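Local coordinates for protein ribosomal RNA small subunit methyltransferase E (Bacillus subtilis, PDB 1VHK) that probably methylates the N3 position of a specific uridine in 16S rRNA of the assembled 30S ribosomal subunit, with S-adenosyl-L-methionine as methyl donor, at residues D168-V173 and G198-I203; P80-I85 and G106-I111; E75-P80 and Y146-P151; I98-T103 and A138-E143. All coordinates share one frame; numbering follows the deposited sequence.

Contact 1 of 4, residues D168-V173 and G198-I203; sequences DFDKCV and GSSLLI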
loop_
_atom_site.group_PDB
_atom_site.type_symbol
_atom_site.label_atom_id
_atom_site.label_comp_id
_atom_site.label_asym_id
_atom_site.label_seq_id
_atom_site.Cartn_x
_atom_site.Cartn_y
_atom_site.Cartn_z
ATOM N N ASP A 168 24.060 -2.878 -10.184
ATOM C CA ASP A 168 23.177 -2.875 -11.318
ATOM C C ASP A 168 22.166 -1.743 -11.291
ATOM O O ASP A 168 21.633 -1.371 -12.338
ATOM C CB ASP A 168 22.426 -4.205 -11.437
ATOM C CG ASP A 168 23.280 -5.444 -11.319
ATOM O OD1 ASP A 168 22.687 -6.556 -11.372
ATOM O OD2 ASP A 168 24.518 -5.346 -11.198
ATOM N N PHE A 169 21.885 -1.159 -10.128
ATOM C CA PHE A 169 20.854 -0.136 -10.101
ATOM C C PHE A 169 21.386 1.285 -10.132
ATOM O O PHE A 169 22.362 1.605 -9.481
ATOM C CB PHE A 169 19.971 -0.297 -8.855
ATOM C CG PHE A 169 19.552 -1.708 -8.574
ATOM C CD1 PHE A 169 20.298 -2.514 -7.734
ATOM C CD2 PHE A 169 18.399 -2.224 -9.135
ATOM C CE1 PHE A 169 19.897 -3.806 -7.455
ATOM C CE2 PHE A 169 18.002 -3.508 -8.878
ATOM C CZ PHE A 169 18.736 -4.290 -8.016
ATOM N N ASP A 170 20.559 2.177 -10.679
ATOM C CA ASP A 170 20.842 3.607 -10.611
ATOM C C ASP A 170 21.005 4.107 -9.195
ATOM O O ASP A 170 21.962 4.870 -8.952
ATOM C CB ASP A 170 19.744 4.361 -11.380
ATOM C CG ASP A 170 19.750 3.896 -12.834
ATOM O OD1 ASP A 170 18.699 3.834 -13.491
ATOM O OD2 ASP A 170 20.876 3.589 -13.304
ATOM N N LYS A 171 20.173 3.776 -8.219
ATOM C CA LYS A 171 20.339 4.246 -6.853
ATOM C C LYS A 171 19.912 3.181 -5.843
ATOM O O LYS A 171 19.096 2.304 -6.113
ATOM C CB LYS A 171 19.544 5.504 -6.552
ATOM C CG LYS A 171 20.045 6.820 -7.075
ATOM C CD LYS A 171 20.794 7.602 -6.004
ATOM C CE LYS A 171 21.374 8.888 -6.567
ATOM N NZ LYS A 171 22.419 8.626 -7.600
ATOM N N CYS A 172 20.368 3.328 -4.605
ATOM C CA CYS A 172 19.991 2.419 -3.562
ATOM C C CYS A 172 19.690 3.137 -2.260
ATOM O O CYS A 172 20.574 3.773 -1.713
ATOM C CB CYS A 172 21.089 1.368 -3.274
ATOM S SG CYS A 172 20.617 0.368 -1.785
ATOM N N VAL A 173 18.464 3.009 -1.748
ATOM C CA VAL A 173 18.174 3.600 -0.455
ATOM C C VAL A 173 18.100 2.455 0.566
ATOM O O VAL A 173 17.730 1.330 0.248
ATOM C CB VAL A 173 16.965 4.507 -0.371
ATOM C CG1 VAL A 173 16.620 5.226 -1.671
ATOM C CG2 VAL A 173 15.728 3.858 0.224
ATOM N N GLY A 198 12.100 5.741 -16.153
ATOM C CA GLY A 198 12.805 4.537 -16.531
ATOM C C GLY A 198 13.939 4.113 -15.647
ATOM O O GLY A 198 14.505 3.042 -15.864
ATOM N N SER A 199 14.386 4.903 -14.672
ATOM C CA SER A 199 15.541 4.556 -13.863
ATOM C C SER A 199 15.213 3.519 -12.801
ATOM O O SER A 199 14.058 3.322 -12.458
ATOM C CB SER A 199 16.099 5.811 -13.195
ATOM O OG SER A 199 15.012 6.524 -12.640
ATOM N N SER A 200 16.245 2.901 -12.210
ATOM C CA SER A 200 16.054 1.860 -11.251
ATOM C C SER A 200 16.388 2.236 -9.826
ATOM O O SER A 200 17.429 2.836 -9.552
ATOM C CB SER A 200 16.853 0.607 -11.656
ATOM O OG SER A 200 18.225 0.749 -11.301
ATOM N N LEU A 201 15.547 1.757 -8.883
ATOM C CA LEU A 201 15.820 2.054 -7.476
ATOM C C LEU A 201 15.705 0.810 -6.601
ATOM O O LEU A 201 14.770 0.025 -6.716
ATOM C CB LEU A 201 14.900 3.160 -6.993
ATOM C CG LEU A 201 14.847 3.412 -5.484
ATOM C CD1 LEU A 201 16.120 4.113 -4.995
ATOM C CD2 LEU A 201 13.594 4.191 -5.111
ATOM N N LEU A 202 16.749 0.541 -5.827
ATOM C CA LEU A 202 16.811 -0.549 -4.884
ATOM C C LEU A 202 16.593 0.010 -3.471
ATOM O O LEU A 202 17.162 1.042 -3.155
ATOM C CB LEU A 202 18.166 -1.272 -4.897
ATOM C CG LEU A 202 18.271 -2.372 -3.814
ATOM C CD1 LEU A 202 17.318 -3.507 -4.159
ATOM C CD2 LEU A 202 19.689 -2.859 -3.659
ATOM N N ILE A 203 15.697 -0.614 -2.721
ATOM C CA ILE A 203 15.381 -0.179 -1.360
ATOM C C ILE A 203 15.494 -1.390 -0.439
ATOM O O ILE A 203 14.830 -2.402 -0.718
ATOM C CB ILE A 203 13.961 0.397 -1.205
ATOM C CG1 ILE A 203 13.598 1.427 -2.264
ATOM C CG2 ILE A 203 13.808 1.029 0.183
ATOM C CD1 ILE A 203 12.216 2.017 -2.152
#
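One face of the Phe169 ring rests on Leu202, whose CB stands 3.9 Å from the ring centroid and 18° off its normal in a CH-pi contact, while Ser200 OG meets the ring at its edge, near the plane. The ring of Tyr84, from strand 82-88 on the far side of 200-205, packs edge-to-face with Phe169. The setting is the parallel sheet of the SPOUT methyltransferase domain, where 171-175 and 200-205 are neighbouring strands of a beta-alpha-beta unit linked through helix 187-193. Phe169 lies just ahead of its strand, and with CG held beside the backbone N (chi1 -45°) its ring reaches the same face of the sheet as Cys172 and Leu202. There Leu202 CD2 touches Cys172 SG at 3.8 Å as well as the ring. An alanine in place of Phe169 is likely to open a gap over Leu202 and leave Tyr84 without this edge-to-face partner. On the opposite face, Val173 divides its branches: CG1 meets Leu201 CD1 and CG2 lies alongside Ile203 CG2, with helix 187-193 packing on Val173 and Leu201 and helix 239-253 on Leu201 and Ile203. Parallel pairing runs through Lys171 N to Ser200 O, a nearly straight bond from Leu202 N to Lys171 O (2.9 Å, 178°), and Val173 N to Leu202 O. Where the strands begin, Asp170 N gives its hydrogen to Ser200 OG at 2.8 Å, and Ser200 N meets Asp170 OD1 on its anti side at 2.9 Å, tilted well out of the carboxylate plane.

Contact 2 of 4, residues P80-I85 and G106-I111; sequences PIKVYI and GAHAFI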
loop_
_atom_site.group_PDB
_atom_site.type_symbol
_atom_site.label_atom_id
_atom_site.label_comp_id
_atom_site.label_asym_id
_atom_site.label_seq_id
_atom_site.Cartn_x
_atom_site.Cartn_y
_atom_site.Cartn_z
ATOM N N PRO A 80 6.501 5.242 -12.929
ATOM C CA PRO A 80 7.483 5.816 -13.844
ATOM C C PRO A 80 8.871 5.305 -13.573
ATOM O O PRO A 80 9.723 5.423 -14.454
ATOM C CB PRO A 80 7.424 7.310 -13.625
ATOM C CG PRO A 80 6.477 7.546 -12.519
ATOM C CD PRO A 80 5.824 6.264 -12.137
ATOM N N ILE A 81 9.175 4.791 -12.378
ATOM C CA ILE A 81 10.530 4.290 -12.144
ATOM C C ILE A 81 10.465 2.852 -11.619
ATOM O O ILE A 81 9.477 2.524 -10.967
ATOM C CB ILE A 81 11.326 5.139 -11.145
ATOM C CG1 ILE A 81 10.921 4.825 -9.719
ATOM C CG2 ILE A 81 11.172 6.635 -11.423
ATOM C CD1 ILE A 81 11.728 5.499 -8.649
ATOM N N LYS A 82 11.514 2.085 -11.873
ATOM C CA LYS A 82 11.597 0.697 -11.450
ATOM C C LYS A 82 12.013 0.538 -10.008
ATOM O O LYS A 82 13.157 0.824 -9.628
ATOM C CB LYS A 82 12.603 -0.052 -12.356
ATOM C CG LYS A 82 12.100 -0.094 -13.796
ATOM C CD LYS A 82 12.891 -1.046 -14.659
ATOM C CE LYS A 82 12.272 -1.133 -16.061
ATOM N NZ LYS A 82 12.761 -2.333 -16.805
ATOM N N VAL A 83 11.064 0.107 -9.140
ATOM C CA VAL A 83 11.502 -0.001 -7.748
ATOM C C VAL A 83 11.585 -1.439 -7.310
ATOM O O VAL A 83 10.806 -2.306 -7.710
ATOM C CB VAL A 83 10.947 1.004 -6.771
ATOM C CG1 VAL A 83 9.834 1.868 -7.321
ATOM C CG2 VAL A 83 10.599 0.429 -5.415
ATOM N N TYR A 84 12.799 -1.759 -6.819
ATOM C CA TYR A 84 13.135 -3.073 -6.326
ATOM C C TYR A 84 13.108 -3.120 -4.796
ATOM O O TYR A 84 13.824 -2.374 -4.134
ATOM C CB TYR A 84 14.522 -3.489 -6.775
ATOM C CG TYR A 84 14.633 -3.798 -8.243
ATOM C CD1 TYR A 84 14.938 -5.086 -8.681
ATOM C CD2 TYR A 84 14.463 -2.810 -9.192
ATOM C CE1 TYR A 84 15.087 -5.356 -10.032
ATOM C CE2 TYR A 84 14.608 -3.057 -10.543
ATOM C CZ TYR A 84 14.914 -4.337 -10.948
ATOM O OH TYR A 84 15.066 -4.585 -12.288
ATOM N N ILE A 85 12.331 -4.045 -4.267
ATOM C CA ILE A 85 12.200 -4.208 -2.831
ATOM C C ILE A 85 13.086 -5.346 -2.329
ATOM O O ILE A 85 12.873 -6.506 -2.661
ATOM C CB ILE A 85 10.735 -4.498 -2.432
ATOM C CG1 ILE A 85 9.782 -3.522 -3.102
ATOM C CG2 ILE A 85 10.581 -4.456 -0.919
ATOM C CD1 ILE A 85 10.089 -2.061 -2.898
ATOM N N GLY A 106 2.783 -1.042 -7.189
ATOM C CA GLY A 106 3.698 -0.771 -8.251
ATOM C C GLY A 106 5.088 -1.294 -8.202
ATOM O O GLY A 106 5.869 -0.997 -9.139
ATOM N N ALA A 107 5.526 -2.008 -7.192
ATOM C CA ALA A 107 6.886 -2.537 -7.110
ATOM C C ALA A 107 7.268 -3.279 -8.378
ATOM O O ALA A 107 6.461 -4.020 -8.942
ATOM C CB ALA A 107 6.966 -3.515 -5.925
ATOM N N HIS A 108 8.534 -3.145 -8.803
ATOM C CA HIS A 108 9.003 -3.787 -10.019
ATOM C C HIS A 108 9.534 -5.184 -9.787
ATOM O O HIS A 108 9.383 -6.045 -10.653
ATOM C CB HIS A 108 10.049 -2.947 -10.792
ATOM C CG HIS A 108 10.510 -3.664 -12.036
ATOM N ND1 HIS A 108 9.721 -3.756 -13.176
ATOM C CD2 HIS A 108 11.619 -4.391 -12.287
ATOM C CE1 HIS A 108 10.351 -4.490 -14.081
ATOM N NE2 HIS A 108 11.503 -4.880 -13.563
ATOM N N ALA A 109 10.094 -5.451 -8.604
ATOM C CA ALA A 109 10.619 -6.821 -8.403
ATOM C C ALA A 109 10.912 -6.986 -6.918
ATOM O O ALA A 109 10.917 -5.966 -6.252
ATOM C CB ALA A 109 11.875 -7.043 -9.230
ATOM N N PHE A 110 10.954 -8.255 -6.447
ATOM C CA PHE A 110 11.238 -8.426 -5.020
ATOM C C PHE A 110 12.487 -9.260 -4.830
ATOM O O PHE A 110 12.823 -10.123 -5.647
ATOM C CB PHE A 110 10.066 -9.060 -4.289
ATOM C CG PHE A 110 8.779 -8.317 -4.344
ATOM C CD1 PHE A 110 8.429 -7.410 -3.375
ATOM C CD2 PHE A 110 7.924 -8.514 -5.430
ATOM C CE1 PHE A 110 7.205 -6.754 -3.437
ATOM C CE2 PHE A 110 6.718 -7.840 -5.520
ATOM C CZ PHE A 110 6.359 -6.968 -4.506
ATOM N N ILE A 111 13.289 -8.933 -3.831
ATOM C CA ILE A 111 14.539 -9.667 -3.589
ATOM C C ILE A 111 14.652 -9.975 -2.090
ATOM O O ILE A 111 15.046 -9.077 -1.349
ATOM C CB ILE A 111 15.766 -8.812 -3.935
ATOM C CG1 ILE A 111 15.743 -8.329 -5.397
ATOM C CG2 ILE A 111 17.029 -9.593 -3.640
ATOM C CD1 ILE A 111 16.763 -7.227 -5.617
HETATM O O HOH W 1 8.458 -0.111 -10.005
#
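Backbone hydrogen bonds join Val83 and Ile85 to segment 106-111 in parallel register, within the beta-alpha-beta unit of strand 82-88, helix 94-104 and strand 109-113: His108 N to Val83 O (2.7 Å), Ile85 N to Ala109 O, and Ile111 N to Ile85 O. Val83 O takes a second, weak bond from Ala109 N. Ahead of the paired residues a water bridges the segments, donating to Ile81 O and Gly106 O and accepting from Val83 N at 2.8 Å; Gly106 is also the C-prime residue of the Schellman motif ending helix 94-104. Among the aromatic contacts, His108 swings alongside Tyr84 with CG anti to its own N (chi1 180°), bringing CD2 to 3.5 Å from Tyr84 OH. Their planes meet obliquely, at 54°. Lys82 CD stands over the centre of the imidazole, 4.2 Å from its centroid. Apolar packing lies on both faces of the sheet: Tyr84 CD1 lies 3.7 Å from Ala109 CB, and on the other face Ile85 CB meets Phe110 CD1 while Ile85 CG1 meets Ala107 CB. A serine replacing Tyr84 would probably leave His108 without its aromatic neighbour and open a gap beside the Ala109 methyl. Backbone polarity at Val83 and Ile85 is thus paired across the segments or through water, while side-chain contacts are mainly apolar and aromatic.

Contact 3 of 4, residues E75-P80 and Y146-P151; sequences ENRELP and YRNEVP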
loop_
_atom_site.group_PDB
_atom_site.type_symbol
_atom_site.label_atom_id
_atom_site.label_comp_id
_atom_site.label_asym_id
_atom_site.label_seq_id
_atom_site.Cartn_x
_atom_site.Cartn_y
_atom_site.Cartn_z
ATOM N N GLU A 75 -3.792 1.908 -21.979
ATOM C CA GLU A 75 -3.686 2.254 -20.585
ATOM C C GLU A 75 -2.398 1.725 -19.979
ATOM O O GLU A 75 -2.060 0.560 -20.138
ATOM C CB GLU A 75 -4.889 1.669 -19.819
ATOM C CG GLU A 75 -6.053 2.617 -19.658
ATOM C CD GLU A 75 -5.700 3.885 -18.909
ATOM O OE1 GLU A 75 -6.038 4.983 -19.406
ATOM O OE2 GLU A 75 -5.104 3.825 -17.807
ATOM N N ASN A 76 -1.595 2.617 -19.406
ATOM C CA ASN A 76 -0.385 2.178 -18.743
ATOM C C ASN A 76 -0.427 2.600 -17.271
ATOM O O ASN A 76 -0.391 3.787 -16.962
ATOM C CB ASN A 76 0.938 2.648 -19.338
ATOM C CG ASN A 76 2.066 1.924 -18.576
ATOM O OD1 ASN A 76 2.446 2.291 -17.477
ATOM N ND2 ASN A 76 2.484 0.790 -19.112
ATOM N N ARG A 77 -0.366 1.590 -16.411
ATOM C CA ARG A 77 -0.478 1.889 -14.979
ATOM C C ARG A 77 0.793 1.596 -14.233
ATOM O O ARG A 77 0.758 1.493 -13.009
ATOM C CB ARG A 77 -1.694 1.172 -14.403
ATOM C CG ARG A 77 -3.000 1.522 -15.080
ATOM C CD ARG A 77 -4.160 0.717 -14.538
ATOM N NE ARG A 77 -5.434 0.999 -15.191
ATOM C CZ ARG A 77 -5.902 0.412 -16.284
ATOM N NH1 ARG A 77 -5.197 -0.520 -16.904
ATOM N NH2 ARG A 77 -7.105 0.777 -16.756
ATOM N N GLU A 78 1.916 1.538 -14.950
ATOM C CA GLU A 78 3.198 1.237 -14.309
ATOM C C GLU A 78 3.844 2.461 -13.691
ATOM O O GLU A 78 3.641 3.593 -14.140
ATOM C CB GLU A 78 4.126 0.533 -15.290
ATOM C CG GLU A 78 3.766 -0.900 -15.633
ATOM C CD GLU A 78 3.615 -1.876 -14.501
ATOM O OE1 GLU A 78 4.478 -1.979 -13.585
ATOM O OE2 GLU A 78 2.592 -2.612 -14.469
ATOM N N LEU A 79 4.502 2.282 -12.540
ATOM C CA LEU A 79 5.228 3.405 -11.928
ATOM C C LEU A 79 6.238 3.949 -12.952
ATOM O O LEU A 79 6.898 3.142 -13.614
ATOM C CB LEU A 79 6.041 2.953 -10.730
ATOM C CG LEU A 79 5.480 2.918 -9.346
ATOM C CD1 LEU A 79 6.585 2.570 -8.337
ATOM C CD2 LEU A 79 4.756 4.195 -8.958
ATOM N N PRO A 80 6.501 5.242 -12.929
ATOM C CA PRO A 80 7.483 5.816 -13.844
ATOM C C PRO A 80 8.871 5.305 -13.573
ATOM O O PRO A 80 9.723 5.423 -14.454
ATOM C CB PRO A 80 7.424 7.310 -13.625
ATOM C CG PRO A 80 6.477 7.546 -12.519
ATOM C CD PRO A 80 5.824 6.264 -12.137
ATOM N N TYR A 146 -4.475 -4.375 -11.970
ATOM C CA TYR A 146 -4.391 -3.873 -13.324
ATOM C C TYR A 146 -2.991 -3.422 -13.671
ATOM O O TYR A 146 -2.803 -2.384 -14.302
ATOM C CB TYR A 146 -5.411 -2.739 -13.544
ATOM C CG TYR A 146 -6.793 -3.261 -13.834
ATOM C CD1 TYR A 146 -7.633 -2.645 -14.739
ATOM C CD2 TYR A 146 -7.231 -4.458 -13.279
ATOM C CE1 TYR A 146 -8.870 -3.156 -15.040
ATOM C CE2 TYR A 146 -8.464 -4.989 -13.581
ATOM C CZ TYR A 146 -9.296 -4.323 -14.461
ATOM O OH TYR A 146 -10.547 -4.843 -14.715
ATOM N N ARG A 147 -2.018 -4.206 -13.240
ATOM C CA ARG A 147 -0.629 -3.920 -13.602
ATOM C C ARG A 147 -0.462 -4.322 -15.082
ATOM O O ARG A 147 -1.297 -5.052 -15.614
ATOM C CB ARG A 147 0.317 -4.728 -12.717
ATOM C CG ARG A 147 0.518 -4.231 -11.323
ATOM C CD ARG A 147 1.303 -2.924 -11.262
ATOM N NE ARG A 147 2.706 -3.096 -11.584
ATOM C CZ ARG A 147 3.625 -3.622 -10.790
ATOM N NH1 ARG A 147 3.315 -4.034 -9.572
ATOM N NH2 ARG A 147 4.860 -3.724 -11.238
ATOM N N ASN A 148 0.523 -3.751 -15.752
ATOM C CA ASN A 148 0.827 -4.060 -17.130
ATOM C C ASN A 148 1.951 -5.102 -17.189
ATOM O O ASN A 148 2.343 -5.495 -18.283
ATOM C CB ASN A 148 1.268 -2.832 -17.916
ATOM C CG ASN A 148 0.113 -1.857 -18.128
ATOM O OD1 ASN A 148 -0.268 -1.189 -17.165
ATOM N ND2 ASN A 148 -0.427 -1.799 -19.341
ATOM N N GLU A 149 2.430 -5.501 -16.021
ATOM C CA GLU A 149 3.472 -6.454 -15.834
ATOM C C GLU A 149 3.314 -7.176 -14.480
ATOM O O GLU A 149 2.814 -6.594 -13.526
ATOM C CB GLU A 149 4.880 -5.812 -15.820
ATOM C CG GLU A 149 5.261 -5.182 -14.500
ATOM C CD GLU A 149 6.714 -5.143 -14.140
ATOM O OE1 GLU A 149 7.541 -4.631 -14.932
ATOM O OE2 GLU A 149 7.090 -5.613 -13.022
ATOM N N VAL A 150 3.873 -8.370 -14.416
ATOM C CA VAL A 150 3.897 -9.167 -13.193
ATOM C C VAL A 150 5.291 -9.081 -12.574
ATOM O O VAL A 150 6.297 -9.413 -13.212
ATOM C CB VAL A 150 3.591 -10.643 -13.529
ATOM C CG1 VAL A 150 3.701 -11.497 -12.278
ATOM C CG2 VAL A 150 2.218 -10.741 -14.201
ATOM N N PRO A 151 5.387 -8.556 -11.371
ATOM C CA PRO A 151 6.678 -8.386 -10.726
ATOM C C PRO A 151 7.360 -9.724 -10.473
ATOM O O PRO A 151 6.733 -10.684 -10.053
ATOM C CB PRO A 151 6.403 -7.636 -9.449
ATOM C CG PRO A 151 4.979 -7.290 -9.444
ATOM C CD PRO A 151 4.288 -8.036 -10.543
#
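Glu78 and Arg147 form the tight centre of this contact. The arginine, bent at chi2 and chi3 (-70° and -72°), presents its guanidinium edge side-on, so that NE and NH2 both reach Glu78 OE1 at 2.9 Å while NE also bonds OE2. Glu78 OE2 uses its anti lone pair for Asn148 N at 2.7 Å, so each carboxylate oxygen has at least two donors. Further bonds from Arg147 NH1 to Thr103 O and NH2 to Ala107 O fix the guanidinium, and Glu149 OE2 joins the network at 3.4 Å from Arg147 NH2. Beside it the buried Asn148 amide bridges the other backbone: ND2 gives to Glu75 O (3.0 Å) and OD1 accepts from Arg77 N (2.9 Å), the donor standing 37° above the carbonyl plane. Asn76 stacks its amide on that of Asn148 and closes an Asx turn to Glu78 N. The outer side is looser. There Arg77 lays a guanidinium face over the edge of the Tyr146 ring, CZ to CD1 3.8 Å, with the exposed Glu75 carboxylate on the opposite face in a long, purely electrostatic pairing; Arg77 NH1 turns to Glu52. Arg232 of the second subunit bonds Arg77 O. The whole is an interdomain junction: the linker from the PUA-like sheet into the methyltransferase domain, clasped to the loop that follows the Schellman end of helix 131-144.

Contact 4 of 4, residues I98-T103 and A138-E143; sequences IIQKGT and AKEAAE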
loop_
_atom_site.group_PDB
_atom_site.type_symbol
_atom_site.label_atom_id
_atom_site.label_comp_id
_atom_site.label_asym_id
_atom_site.label_seq_id
_atom_site.Cartn_x
_atom_site.Cartn_y
_atom_site.Cartn_z
ATOM N N ILE A 98 3.986 -8.617 1.918
ATOM C CA ILE A 98 4.885 -7.647 1.299
ATOM C C ILE A 98 4.801 -7.782 -0.217
ATOM O O ILE A 98 4.816 -6.773 -0.909
ATOM C CB ILE A 98 6.322 -7.780 1.809
ATOM C CG1 ILE A 98 6.467 -7.148 3.197
ATOM C CG2 ILE A 98 7.310 -7.111 0.859
ATOM C CD1 ILE A 98 7.591 -7.741 4.045
ATOM N N ILE A 99 4.673 -9.011 -0.713
ATOM C CA ILE A 99 4.660 -9.229 -2.170
ATOM C C ILE A 99 3.348 -8.756 -2.752
ATOM O O ILE A 99 3.221 -8.085 -3.765
ATOM C CB ILE A 99 4.886 -10.730 -2.489
ATOM C CG1 ILE A 99 6.394 -11.046 -2.275
ATOM C CG2 ILE A 99 4.506 -11.125 -3.904
ATOM C CD1 ILE A 99 6.650 -12.539 -2.158
ATOM N N GLN A 100 2.274 -9.173 -2.060
ATOM C CA GLN A 100 0.953 -8.806 -2.493
ATOM C C GLN A 100 0.760 -7.285 -2.502
ATOM O O GLN A 100 0.456 -6.724 -3.556
ATOM C CB GLN A 100 -0.120 -9.508 -1.682
ATOM C CG GLN A 100 -1.533 -9.096 -2.176
ATOM C CD GLN A 100 -2.618 -9.871 -1.464
ATOM O OE1 GLN A 100 -3.076 -9.475 -0.387
ATOM N NE2 GLN A 100 -2.970 -11.021 -2.015
ATOM N N LYS A 101 0.874 -6.624 -1.346
ATOM C CA LYS A 101 0.570 -5.177 -1.356
ATOM C C LYS A 101 1.563 -4.456 -2.237
ATOM O O LYS A 101 1.169 -3.663 -3.112
ATOM C CB LYS A 101 0.399 -4.645 0.039
ATOM C CG LYS A 101 -0.245 -5.664 0.962
ATOM C CD LYS A 101 -1.680 -5.404 1.256
ATOM C CE LYS A 101 -2.518 -6.673 1.326
ATOM N NZ LYS A 101 -3.467 -6.707 0.157
ATOM N N GLY A 102 2.846 -4.875 -2.146
ATOM C CA GLY A 102 3.895 -4.398 -2.946
ATOM C C GLY A 102 3.549 -4.384 -4.424
ATOM O O GLY A 102 3.950 -3.452 -5.144
ATOM N N THR A 103 2.988 -5.478 -4.954
ATOM C CA THR A 103 2.584 -5.480 -6.356
ATOM C C THR A 103 1.437 -4.474 -6.545
ATOM O O THR A 103 1.511 -3.619 -7.448
ATOM C CB THR A 103 2.184 -6.884 -6.866
ATOM O OG1 THR A 103 3.263 -7.803 -6.609
ATOM C CG2 THR A 103 1.911 -6.896 -8.368
ATOM N N ALA A 138 2.139 -12.805 -6.574
ATOM C CA ALA A 138 2.502 -11.641 -7.329
ATOM C C ALA A 138 1.690 -11.505 -8.610
ATOM O O ALA A 138 1.377 -10.390 -9.010
ATOM C CB ALA A 138 3.975 -11.677 -7.694
ATOM N N LYS A 139 1.413 -12.634 -9.240
ATOM C CA LYS A 139 0.621 -12.722 -10.446
ATOM C C LYS A 139 -0.846 -12.372 -10.193
ATOM O O LYS A 139 -1.488 -11.686 -10.973
ATOM C CB LYS A 139 0.703 -14.173 -10.962
ATOM C CG LYS A 139 0.570 -14.297 -12.469
ATOM C CD LYS A 139 -0.045 -15.631 -12.876
ATOM C CE LYS A 139 -0.091 -15.741 -14.394
ATOM N NZ LYS A 139 -0.870 -16.926 -14.826
ATOM N N GLU A 140 -1.376 -12.820 -9.060
ATOM C CA GLU A 140 -2.790 -12.540 -8.724
ATOM C C GLU A 140 -2.953 -11.094 -8.309
ATOM O O GLU A 140 -3.813 -10.329 -8.786
ATOM C CB GLU A 140 -3.223 -13.547 -7.684
ATOM C CG GLU A 140 -4.608 -13.657 -7.228
ATOM C CD GLU A 140 -5.234 -12.468 -6.540
ATOM O OE1 GLU A 140 -4.541 -11.764 -5.770
ATOM O OE2 GLU A 140 -6.450 -12.204 -6.789
ATOM N N ALA A 141 -2.023 -10.596 -7.481
ATOM C CA ALA A 141 -2.056 -9.172 -7.096
ATOM C C ALA A 141 -1.968 -8.319 -8.374
ATOM O O ALA A 141 -2.622 -7.295 -8.548
ATOM C CB ALA A 141 -0.881 -8.872 -6.189
ATOM N N ALA A 142 -1.097 -8.792 -9.271
ATOM C CA ALA A 142 -0.874 -8.162 -10.538
ATOM C C ALA A 142 -2.149 -8.117 -11.385
ATOM O O ALA A 142 -2.395 -7.107 -12.038
ATOM C CB ALA A 142 0.260 -8.834 -11.298
ATOM N N GLU A 143 -2.941 -9.173 -11.364
ATOM C CA GLU A 143 -4.209 -9.250 -12.058
ATOM C C GLU A 143 -5.251 -8.324 -11.440
ATOM O O GLU A 143 -5.932 -7.594 -12.129
ATOM C CB GLU A 143 -4.790 -10.689 -12.021
ATOM C CG GLU A 143 -4.038 -11.608 -12.968
ATOM C CD GLU A 143 -4.053 -13.065 -12.572
ATOM O OE1 GLU A 143 -3.576 -13.903 -13.384
ATOM O OE2 GLU A 143 -4.525 -13.384 -11.459
#
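Thr103 overlaps the small residues of the facing helix: its CB packs against Ala141 CB at 3.7 Å, and its CG2 reaches across to Ala138 O (3.6 Å) and the Ala142 methyl. The two branches have separate tasks. With OG1 beside the backbone N (chi1 -54°), the hydroxyl turns back to Ile99 O in a 2.9 Å hydrogen bond, and CG2, anti to that N, is left to face the neighbouring helix. Ile99 O therefore holds two donors, Thr103 N and Thr103 OG1, which approach from opposite faces of its carbonyl plane. One turn earlier Ile99 CG2 meets Ala138 CB at 3.9 Å, and Ala141 CB also touches Gln100 O. No hydrogen bond passes between the segments. Alanines at 138, 141 and 142 let the axes come within 8.4 Å at a crossing angle of -28°, helix 94-104 running roughly alongside helix 131-144 in the methyltransferase domain. Pro151 packs on Thr103, and Phe7 of the first strand on Ala142. Beside the seam the polar side chains look to other partners: Gln100 NE2 stays 4.1 Å from Glu140 OE1, which makes its salt bridge with Arg235 of the second subunit, while Gln100 OE1 takes a bond from Lys101 NZ, itself paired with Glu104 and with Glu237 of the second subunit. The seam is thus built of methyl groups against backbone, with its hydroxyl satisfied inside its own helix, while the charged ends of Glu140 and Lys101 reach the second subunit.

How the contacts relate
From the N terminus, contact 3 opens first, at the linker 75-80, and contact 2 follows at once, the two sharing Pro80. Helix segment 98-103 then opens contact 4 before 106-111 closes contact 2, so contacts 2 and 4 cross. Contact 4 closes at 138-143 and contact 3 at 146-151, making contact 3 the long loop that encloses both. Contact 1 comes later and in series, closing its own short excursion from 168-173 to 198-203. In the fold, contacts 1 and 2 meet within one parallel sheet, where Leu201 bonds Lys82 and Tyr84. Contact 4 joins two helices packed beside that sheet, and Arg147 ties contact 3 to contacts 2 and 4.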